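Local coordinates for protein BauA (Acinetobacter baumannii, PDB 6HCP) that probably takes up an iron-loaded siderophore, ferric preacinetobactin, across the outer membrane as a TonB-dependent receptor, at residues Gly208-Gly213 against Glu223-Ser228; Asp246-Val251 against Ser282-Asp287. One frame throughout, in Å; residues are numbered along the deposited sequence. Where two conformers were deposited one is given.

How the contacts relate
Contacts 1 and 2 are successive antiparallel pairings in the wall of one TonB-dependent receptor barrel, with centres about 10 Å apart. Contact 1 pairs 208-213 with 223-228, and contact 2 pairs 246-251 with 282-287. Strands 221-234 and 238-252 are neighbours, so the middle segments 223-228 and 246-251 lie edge to edge. Probable hydrogen bonds join them, Glu223 N to His250 O at 2.8 Å and Asp246 N to Phe227 O at 2.9 Å. Leu226 CD1 also packs on Asp246 O at 3.7 Å. One C8E detergent molecule touches both contacts. On the face that carries Arg211 and Asp249, Arg211 bridges Glu133 and Asp249 bridges Arg129, both residues of the plug domain.

Contact 1. Residues Gly208-Gly213 against Glu223-Ser228; sequences GMYRDG and ESRLFS. With C8E ((hydroxyethyloxy)tri(ethyloxy)octane), chain B.
This contact lies in a beta hairpin of the barrel wall, where Tyr210 and Arg225 form a non-hydrogen-bonded antiparallel pair. Their side chains run side by side and point the same way. Arg225 CG meets the edge of the tyrosine ring, 3.3 Å from Tyr210 CD1. Tyr210 CG is anti to the backbone N (chi1 180°), which leans the ring toward the Glu223 end and brings OH to the carboxylate. There Tyr210 OH donates to Glu223 OE2 at 3.2 Å, from above the carboxylate plane. Arg225 NH2 reaches the same Glu223 OE2 at 3.0 Å in a salt bridge, on the syn side. The two donors come from opposite faces of the carboxylate, so one oxygen is gripped twice. C8E packs on Arg225 CB, with its C4 3.7 Å away.

On the other face, Met209 bends at chi2 and chi3 and lays CE against Leu226 CB (3.9 Å). Ser224 CB sits over one face of the Arg211 guanidinium, and a water links Arg211 NE to Ser224 OG. Arg211 also bonds Ser131 and forms a salt bridge with Glu133. Four backbone hydrogen bonds, including Met209 N to Leu226 O at 2.8 Å, belong to the ladder of an antiparallel hairpin in a transmembrane beta barrel.

Contact 2. Residues Asp246-Val251 against Ser282-Asp287; sequences DALDHV and SVETKD. With C8E ((hydroxyethyloxy)tri(ethyloxy)octane), chain B; EDO (1,2-ethanediol), chain Z; EDO (1,2-ethanediol), chain D.
Leu248 lays its CD1 branch on Glu284 CG at 3.7 Å and on Lys286 CG at 3.9 Å, so it touches the aliphatic parts of two charged side chains. A trans first torsion (chi1 165°) leans the leucine toward the partner strand and lets CD1 meet Glu284. Lys286 then carries its amine away from the leucine.

His250 continues this face. It was modelled in two conformers. In one of them Val283 O stands 3.6 Å above one face of the imidazole, offset toward the rim. Glu284 CB approaches the same ring obliquely, 3.5 Å from His250 ND1. The Glu284 carboxylate is turned 73° from the imidazole plane. In this conformer His250 NE2 is hydrogen-bonded to Asp252. At the Asp246 end of the contact, C8E lies against the strand, with C3 3.6 Å from Asp246 O. Beyond His250, Ser282 OG shares a hydrogen bond with a 1,2-ethanediol hydroxyl, probably from the crystallisation liquor.

The opposite face carries Ala247, Asp249, Val251, Val283, Thr285 and Asp287. Val251 CB rests on Val283 CG1 at 3.9 Å. Asp249 OD2 makes a salt bridge with Arg129, so a positive charge holds the carboxylate. Asp287 OD1 accepts from Thr313 OG1 and Phe127 N, which ties this face to the next strand and to a loop.

Six backbone hydrogen bonds join the strands in three hydrogen-bonded pairs, Ala247 with Asp287, Asp249 with Thr285 and Val251 with Val283. Thr285 N to Asp249 O is nearly straight, with an angle of 168° at the hydrogen. Such regular antiparallel pairing of long neighbouring strands is the building pattern of the TonB-dependent receptor beta barrel.

Contact 1. Residues Gly208-Gly213 against Glu223-Ser228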
ATOM      1  N   GLY A 208      -3.705  27.305 -20.114  1.00 28.43           N
ATOM      2  CA  GLY A 208      -4.950  27.208 -19.406  1.00 30.85           C
ATOM      3  C   GLY A 208      -5.014  25.903 -18.625  1.00 29.38           C
ATOM      4  O   GLY A 208      -4.569  24.877 -19.108  1.00 34.11           O
ATOM      5  N   MET A 209      -5.410  25.987 -17.354  1.00 31.81           N
ATOM      6  CA  MET A 209      -5.435  24.822 -16.467  1.00 27.93           C
ATOM      7  C   MET A 209      -6.660  24.914 -15.567  1.00 28.47           C
ATOM      8  O   MET A 209      -7.119  25.998 -15.162  1.00 29.14           O
ATOM      9  CB  MET A 209      -4.140  24.739 -15.654  1.00 29.45           C
ATOM     10  CG  MET A 209      -4.107  23.623 -14.594  1.00 26.57           C
ATOM     11  SD  MET A 209      -5.012  24.074 -13.117  1.00 32.12           S
ATOM     12  CE  MET A 209      -3.942  25.326 -12.393  1.00 30.01           C
ATOM     13  N   TYR A 210      -7.292  23.758 -15.367  1.00 27.66           N
ATOM     14  CA  TYR A 210      -8.376  23.633 -14.429  1.00 28.70           C
ATOM     15  C   TYR A 210      -8.235  22.266 -13.765  1.00 33.08           C
ATOM     16  O   TYR A 210      -7.994  21.293 -14.440  1.00 32.63           O
ATOM     17  CB  TYR A 210      -9.751  23.737 -15.106  1.00 36.33           C
ATOM     18  CG  TYR A 210     -10.921  23.612 -14.165  1.00 36.14           C
ATOM     19  CD1 TYR A 210     -11.136  24.570 -13.195  1.00 45.08           C
ATOM     20  CD2 TYR A 210     -11.768  22.513 -14.170  1.00 48.70           C
ATOM     21  CE1 TYR A 210     -12.155  24.465 -12.269  1.00 42.62           C
ATOM     22  CE2 TYR A 210     -12.792  22.384 -13.240  1.00 50.93           C
ATOM     23  CZ  TYR A 210     -13.009  23.383 -12.306  1.00 47.78           C
ATOM     24  OH  TYR A 210     -13.994  23.324 -11.358  1.00 57.22           O
ATOM     25  N   ARG A 211      -8.409  22.215 -12.450  1.00 26.31           N
ATOM     26  CA  ARG A 211      -8.582  20.933 -11.803  1.00 29.92           C
ATOM     27  C   ARG A 211      -9.484  21.096 -10.591  1.00 28.20           C
ATOM     28  O   ARG A 211      -9.572  22.172  -9.993  1.00 29.95           O
ATOM     29  CB  ARG A 211      -7.235  20.273 -11.494  1.00 36.88           C
ATOM     30  CG  ARG A 211      -6.308  21.070 -10.610  1.00 38.07           C
ATOM     31  CD  ARG A 211      -4.973  20.354 -10.492  1.00 37.11           C
ATOM     32  NE  ARG A 211      -4.099  21.222  -9.745  1.00 34.10           N
ATOM     33  CZ  ARG A 211      -3.182  22.020 -10.282  1.00 33.58           C
ATOM     34  NH1 ARG A 211      -2.543  22.869  -9.494  1.00 34.14           N
ATOM     35  NH2 ARG A 211      -2.822  21.865 -11.548  1.00 33.28           N
ATOM     36  N   ASP A 212     -10.194  20.012 -10.252  1.00 26.29           N
ATOM     37  CA  ASP A 212     -11.153  20.084  -9.189  1.00 26.62           C
ATOM     38  C   ASP A 212     -11.458  18.667  -8.714  1.00 29.99           C
ATOM     39  O   ASP A 212     -11.491  17.734  -9.517  1.00 28.13           O
ATOM     40  CB  ASP A 212     -12.445  20.763  -9.675  1.00 33.59           C
ATOM     41  CG  ASP A 212     -13.482  21.024  -8.599  1.00 43.62           C
ATOM     42  OD1 ASP A 212     -13.097  21.514  -7.523  1.00 47.70           O
ATOM     43  OD2 ASP A 212     -14.639  20.581  -8.795  1.00 60.01           O
ATOM     44  N   GLY A 213     -11.732  18.542  -7.415  1.00 27.58           N
ATOM     45  CA  GLY A 213     -12.247  17.317  -6.836  1.00 30.26           C
ATOM     46  C   GLY A 213     -11.597  16.989  -5.507  1.00 33.15           C
ATOM     47  O   GLY A 213     -10.668  17.669  -5.047  1.00 27.49           O
ATOM     48  N   GLU A 223      -9.573  22.932  -5.731  1.00 31.48           N
ATOM     49  CA  GLU A 223      -9.879  23.488  -7.033  1.00 29.23           C
ATOM     50  C   GLU A 223      -8.815  24.535  -7.391  1.00 33.71           C
ATOM     51  O   GLU A 223      -8.402  25.352  -6.549  1.00 30.65           O
ATOM     52  CB  GLU A 223     -11.296  24.054  -7.030  1.00 32.10           C
ATOM     53  CG  GLU A 223     -11.666  24.712  -8.347  1.00 37.72           C
ATOM     54  CD  GLU A 223     -12.964  25.504  -8.351  1.00 40.30           C
ATOM     55  OE1 GLU A 223     -13.466  25.865  -7.250  1.00 41.60           O
ATOM     56  OE2 GLU A 223     -13.454  25.790  -9.461  1.00 47.93           O
ATOM     57  N   SER A 224      -8.222  24.377  -8.571  1.00 28.08           N
ATOM     58  CA  SER A 224      -7.288  25.358  -9.111  1.00 28.56           C
ATOM     59  C   SER A 224      -7.730  25.743 -10.518  1.00 30.64           C
ATOM     60  O   SER A 224      -8.217  24.896 -11.279  1.00 30.18           O
ATOM     61  CB  SER A 224      -5.877  24.821  -9.122  1.00 33.33           C
ATOM     62  OG  SER A 224      -5.505  24.319  -7.850  1.00 37.39           O
ATOM     63  N   ARG A 225      -7.425  26.980 -10.899  1.00 28.11           N
ATOM     64  CA  ARG A 225      -7.657  27.440 -12.260  1.00 31.39           C
ATOM     65  C   ARG A 225      -6.563  28.444 -12.603  1.00 32.43           C
ATOM     66  O   ARG A 225      -6.206  29.267 -11.772  1.00 30.02           O
ATOM     67  CB  ARG A 225      -8.991  28.178 -12.437  1.00 33.52           C
ATOM     68  CG  ARG A 225     -10.245  27.463 -11.966  1.00 48.42           C
ATOM     69  CD  ARG A 225     -11.503  28.140 -12.523  1.00 70.12           C
ATOM     70  NE  ARG A 225     -12.739  27.703 -11.867  1.00 81.28           N
ATOM     71  CZ  ARG A 225     -13.829  28.453 -11.695  1.00 79.03           C
ATOM     72  NH1 ARG A 225     -13.875  29.682 -12.184  1.00 66.36           N
ATOM     73  NH2 ARG A 225     -14.799  28.018 -10.908  1.00 65.77           N
ATOM     74  N   LEU A 226      -6.118  28.413 -13.854  1.00 28.00           N
ATOM     75  CA  LEU A 226      -5.151  29.375 -14.352  1.00 30.74           C
ATOM     76  C   LEU A 226      -5.394  29.640 -15.836  1.00 36.30           C
ATOM     77  O   LEU A 226      -5.594  28.721 -16.636  1.00 30.90           O
ATOM     78  CB  LEU A 226      -3.748  28.820 -14.133  1.00 30.53           C
ATOM     79  CG  LEU A 226      -2.604  29.691 -14.645  1.00 36.71           C
ATOM     80  CD1 LEU A 226      -2.540  30.991 -13.856  1.00 33.49           C
ATOM     81  CD2 LEU A 226      -1.280  28.943 -14.551  1.00 42.31           C
ATOM     82  N   PHE A 227      -5.288  30.916 -16.199  1.00 32.15           N
ATOM     83  CA  PHE A 227      -5.174  31.335 -17.578  1.00 31.83           C
ATOM     84  C   PHE A 227      -4.043  32.355 -17.652  1.00 31.28           C
ATOM     85  O   PHE A 227      -4.033  33.304 -16.873  1.00 32.12           O
ATOM     86  CB  PHE A 227      -6.502  31.905 -18.078  1.00 37.54           C
ATOM     87  CG  PHE A 227      -6.458  32.418 -19.497  1.00 51.55           C
ATOM     88  CD1 PHE A 227      -6.458  31.534 -20.566  1.00 65.72           C
ATOM     89  CD2 PHE A 227      -6.347  33.772 -19.763  1.00 62.13           C
ATOM     90  CE1 PHE A 227      -6.352  31.995 -21.870  1.00 67.69           C
ATOM     91  CE2 PHE A 227      -6.243  34.233 -21.068  1.00 74.33           C
ATOM     92  CZ  PHE A 227      -6.220  33.342 -22.116  1.00 63.29           C
ATOM     93  N   SER A 228      -3.064  32.093 -18.519  1.00 30.06           N
ATOM     94  CA  SER A 228      -1.897  32.944 -18.642  1.00 35.36           C
ATOM     95  C   SER A 228      -1.602  33.259 -20.109  1.00 36.25           C
ATOM     96  O   SER A 228      -1.820  32.431 -20.987  1.00 33.14           O
ATOM     97  CB  SER A 228      -0.684  32.339 -17.978  1.00 33.53           C
ATOM     98  OG  SER A 228      -0.207  31.212 -18.689  1.00 31.82           O
TER
HETATM   99  C1  C8E B 832     -11.002  32.076 -12.697  1.00 63.09           C
HETATM  100  C2  C8E B 832      -9.538  31.808 -12.974  1.00 54.76           C
HETATM  101  C3  C8E B 832      -9.223  31.597 -14.456  1.00 58.54           C
HETATM  102  C4  C8E B 832     -10.081  30.503 -15.087  1.00 76.31           C
HETATM  103  C5  C8E B 832      -9.524  30.055 -16.439  1.00 66.99           C
HETATM  104  C6  C8E B 832      -9.917  28.616 -16.753  1.00 68.21           C
HETATM  105  C7  C8E B 832      -9.182  28.068 -17.970  1.00 64.49           C
HETATM  106  C8  C8E B 832      -9.662  26.654 -18.294  1.00 69.01           C
HETATM  107  O9  C8E B 832      -8.634  25.907 -18.958  1.00 64.88           O
HETATM  108  C10 C8E B 832      -8.989  24.555 -19.240  1.00 52.56           C
HETATM  109  C11 C8E B 832      -8.037  24.004 -20.280  1.00 60.95           C
HETATM  110  O12 C8E B 832      -7.856  22.612 -20.060  1.00 65.30           O
HETATM  111  O   HOH W   1      -4.740  21.289  -7.092  1.00 44.10           O
HETATM  112  O   HOH W   2     -14.460  23.785  -5.428  1.00 70.74           O

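Contact 2. Residues Asp246-Val251 against Ser282-Asp287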
ATOM      1  N   ASP A 246      -4.699  35.045 -14.699  1.00 27.86           N
ATOM      2  CA  ASP A 246      -5.845  35.056 -13.840  1.00 27.14           C
ATOM      3  C   ASP A 246      -5.904  33.675 -13.179  1.00 29.43           C
ATOM      4  O   ASP A 246      -5.871  32.652 -13.899  1.00 29.87           O
ATOM      5  CB  ASP A 246      -7.098  35.350 -14.671  1.00 35.54           C
ATOM      6  CG  ASP A 246      -8.406  35.475 -13.910  1.00 45.45           C
ATOM      7  OD1 ASP A 246      -8.413  35.358 -12.673  1.00 51.19           O
ATOM      8  OD2 ASP A 246      -9.431  35.656 -14.582  1.00 60.07           O
ATOM      9  N   ALA A 247      -5.881  33.650 -11.840  1.00 28.05           N
ATOM     10  CA  ALA A 247      -5.735  32.376 -11.086  1.00 28.80           C
ATOM     11  C   ALA A 247      -6.800  32.292 -10.001  1.00 28.26           C
ATOM     12  O   ALA A 247      -7.230  33.293  -9.434  1.00 28.22           O
ATOM     13  CB  ALA A 247      -4.341  32.245 -10.502  1.00 30.12           C
ATOM     14  N   LEU A 248      -7.151  31.046  -9.661  1.00 27.48           N
ATOM     15  CA  LEU A 248      -8.024  30.737  -8.553  1.00 29.66           C
ATOM     16  C   LEU A 248      -7.414  29.550  -7.797  1.00 27.75           C
ATOM     17  O   LEU A 248      -6.902  28.627  -8.430  1.00 26.29           O
ATOM     18  CB  LEU A 248      -9.412  30.366  -9.083  1.00 34.24           C
ATOM     19  CG  LEU A 248     -10.330  29.683  -8.075  1.00 36.98           C
ATOM     20  CD1 LEU A 248     -10.899  30.697  -7.101  1.00 45.03           C
ATOM     21  CD2 LEU A 248     -11.461  28.940  -8.771  1.00 43.33           C
ATOM     22  N   ASP A 249      -7.445  29.636  -6.469  1.00 27.01           N
ATOM     23  CA  ASP A 249      -7.059  28.547  -5.568  1.00 29.43           C
ATOM     24  C   ASP A 249      -8.167  28.439  -4.525  1.00 31.17           C
ATOM     25  O   ASP A 249      -8.556  29.445  -3.906  1.00 31.41           O
ATOM     26  CB  ASP A 249      -5.681  28.812  -4.948  1.00 31.06           C
ATOM     27  CG  ASP A 249      -5.234  27.764  -3.932  1.00 34.09           C
ATOM     28  OD1 ASP A 249      -4.660  26.754  -4.363  1.00 36.85           O
ATOM     29  OD2 ASP A 249      -5.646  27.868  -2.769  1.00 47.30           O
ATOM     30  N   HIS A 250      -8.736  27.237  -4.388  0.50 27.00           N
ATOM     31  CA  HIS A 250      -9.851  27.010  -3.490  0.50 29.07           C
ATOM     32  C   HIS A 250      -9.695  25.644  -2.818  0.50 30.80           C
ATOM     33  O   HIS A 250      -9.541  24.643  -3.503  0.50 31.38           O
ATOM     34  CB  HIS A 250     -11.184  27.105  -4.246  0.50 31.52           C
ATOM     35  CG  HIS A 250     -12.380  26.911  -3.376  0.50 31.59           C
ATOM     36  ND1 HIS A 250     -13.209  27.955  -3.016  0.50 38.35           N
ATOM     37  CD2 HIS A 250     -12.856  25.817  -2.743  0.50 35.46           C
ATOM     38  CE1 HIS A 250     -14.171  27.503  -2.236  0.50 38.19           C
ATOM     39  NE2 HIS A 250     -13.981  26.190  -2.059  0.50 36.39           N
ATOM     40  N   VAL A 251      -9.778  25.623  -1.486  1.00 24.60           N
ATOM     41  CA  VAL A 251      -9.732  24.373  -0.727  1.00 24.53           C
ATOM     42  C   VAL A 251     -10.964  24.331   0.172  1.00 27.09           C
ATOM     43  O   VAL A 251     -11.214  25.239   0.943  1.00 27.80           O
ATOM     44  CB  VAL A 251      -8.457  24.213   0.119  1.00 26.10           C
ATOM     45  CG1 VAL A 251      -8.439  22.864   0.837  1.00 25.49           C
ATOM     46  CG2 VAL A 251      -7.203  24.405  -0.712  1.00 28.04           C
ATOM     47  N   SER A 282     -13.440  26.561   4.516  1.00 26.24           N
ATOM     48  CA  SER A 282     -12.938  26.740   3.177  1.00 25.20           C
ATOM     49  C   SER A 282     -12.112  28.022   3.074  1.00 26.67           C
ATOM     50  O   SER A 282     -12.292  28.993   3.847  1.00 25.91           O
ATOM     51  CB  SER A 282     -14.029  26.709   2.145  1.00 32.35           C
ATOM     52  OG  SER A 282     -14.902  27.792   2.315  1.00 32.98           O
ATOM     53  N   VAL A 283     -11.233  28.012   2.081  1.00 25.31           N
ATOM     54  CA  VAL A 283     -10.431  29.158   1.739  1.00 26.43           C
ATOM     55  C   VAL A 283     -10.514  29.317   0.230  1.00 25.97           C
ATOM     56  O   VAL A 283     -10.512  28.325  -0.525  1.00 28.43           O
ATOM     57  CB  VAL A 283      -8.969  29.007   2.210  1.00 26.21           C
ATOM     58  CG1 VAL A 283      -8.247  27.903   1.450  1.00 26.93           C
ATOM     59  CG2 VAL A 283      -8.206  30.333   2.078  1.00 25.51           C
ATOM     60  N   GLU A 284     -10.510  30.570  -0.218  1.00 23.52           N
ATOM     61  CA  GLU A 284     -10.463  30.857  -1.651  1.00 27.46           C
ATOM     62  C   GLU A 284      -9.593  32.087  -1.866  1.00 30.59           C
ATOM     63  O   GLU A 284      -9.796  33.093  -1.170  1.00 30.87           O
ATOM     64  CB  GLU A 284     -11.871  31.119  -2.188  1.00 35.84           C
ATOM     65  CG  GLU A 284     -11.886  31.606  -3.617  1.00 41.37           C
ATOM     66  CD  GLU A 284     -13.248  32.128  -4.059  1.00 60.70           C
ATOM     67  OE1 GLU A 284     -13.665  33.231  -3.600  1.00 54.89           O
ATOM     68  OE2 GLU A 284     -13.915  31.405  -4.812  1.00 60.83           O
ATOM     69  N   THR A 285      -8.650  31.990  -2.809  1.00 28.67           N
ATOM     70  CA  THR A 285      -7.849  33.143  -3.221  1.00 31.27           C
ATOM     71  C   THR A 285      -7.967  33.305  -4.732  1.00 30.80           C
ATOM     72  O   THR A 285      -7.769  32.360  -5.490  1.00 32.99           O
ATOM     73  CB  THR A 285      -6.386  33.022  -2.779  1.00 34.15           C
ATOM     74  OG1 THR A 285      -6.344  32.682  -1.394  1.00 38.09           O
ATOM     75  CG2 THR A 285      -5.608  34.308  -2.945  1.00 38.14           C
ATOM     76  N   LYS A 286      -8.321  34.522  -5.152  1.00 29.25           N
ATOM     77  CA  LYS A 286      -8.280  34.901  -6.543  1.00 29.32           C
ATOM     78  C   LYS A 286      -7.140  35.901  -6.732  1.00 28.82           C
ATOM     79  O   LYS A 286      -7.096  36.899  -6.034  1.00 30.58           O
ATOM     80  CB  LYS A 286      -9.607  35.544  -6.959  1.00 31.92           C
ATOM     81  CG  LYS A 286     -10.825  34.626  -6.945  1.00 39.99           C
ATOM     82  CD  LYS A 286     -12.104  35.337  -7.377  1.00 48.21           C
ATOM     83  CE  LYS A 286     -13.332  34.458  -7.260  1.00 59.12           C
ATOM     84  NZ  LYS A 286     -14.587  35.234  -7.395  1.00 65.10           N
ATOM     85  N   ASP A 287      -6.257  35.616  -7.682  1.00 26.70           N
ATOM     86  CA  ASP A 287      -5.133  36.450  -8.003  1.00 30.78           C
ATOM     87  C   ASP A 287      -5.175  36.767  -9.496  1.00 30.39           C
ATOM     88  O   ASP A 287      -5.378  35.882 -10.324  1.00 28.86           O
ATOM     89  CB  ASP A 287      -3.810  35.772  -7.668  1.00 29.43           C
ATOM     90  CG  ASP A 287      -3.581  35.623  -6.172  1.00 35.32           C
ATOM     91  OD1 ASP A 287      -3.116  36.605  -5.540  1.00 31.09           O
ATOM     92  OD2 ASP A 287      -3.922  34.548  -5.637  1.00 33.43           O
TER
HETATM   93  C1  C8E B 832     -11.002  32.076 -12.697  1.00 63.09           C
HETATM   94  C2  C8E B 832      -9.538  31.808 -12.974  1.00 54.76           C
HETATM   95  C3  C8E B 832      -9.223  31.597 -14.456  1.00 58.54           C
HETATM   96  C4  C8E B 832     -10.081  30.503 -15.087  1.00 76.31           C
HETATM   97  C5  C8E B 832      -9.524  30.055 -16.439  1.00 66.99           C
HETATM   98  C6  C8E B 832      -9.917  28.616 -16.753  1.00 68.21           C
HETATM   99  C7  C8E B 832      -9.182  28.068 -17.970  1.00 64.49           C
HETATM  100  C8  C8E B 832      -9.662  26.654 -18.294  1.00 69.01           C
HETATM  101  O9  C8E B 832      -8.634  25.907 -18.958  1.00 64.88           O
HETATM  102  C10 C8E B 832      -8.989  24.555 -19.240  1.00 52.56           C
HETATM  103  C11 C8E B 832      -8.037  24.004 -20.280  1.00 60.95           C
HETATM  104  O12 C8E B 832      -7.856  22.612 -20.060  1.00 65.30           O
HETATM  105  C1  EDO Z 823      -5.482  30.202  -0.430  1.00 32.69           C
HETATM  106  O1  EDO Z 823      -6.633  29.805  -1.210  1.00 49.30           O
HETATM  107  C2  EDO Z 823      -4.224  29.957  -1.212  1.00 44.80           C
HETATM  108  O2  EDO Z 823      -4.120  30.920  -2.278  1.00 55.23           O
HETATM  109  C1  EDO D 801     -14.116  31.015   1.207  1.00 35.11           C
HETATM  110  O1  EDO D 801     -14.455  29.775   0.599  1.00 38.25           O
HETATM  111  C2  EDO D 801     -14.982  31.321   2.396  1.00 38.75           C
HETATM  112  O2  EDO D 801     -16.346  31.447   1.973  1.00 46.66           O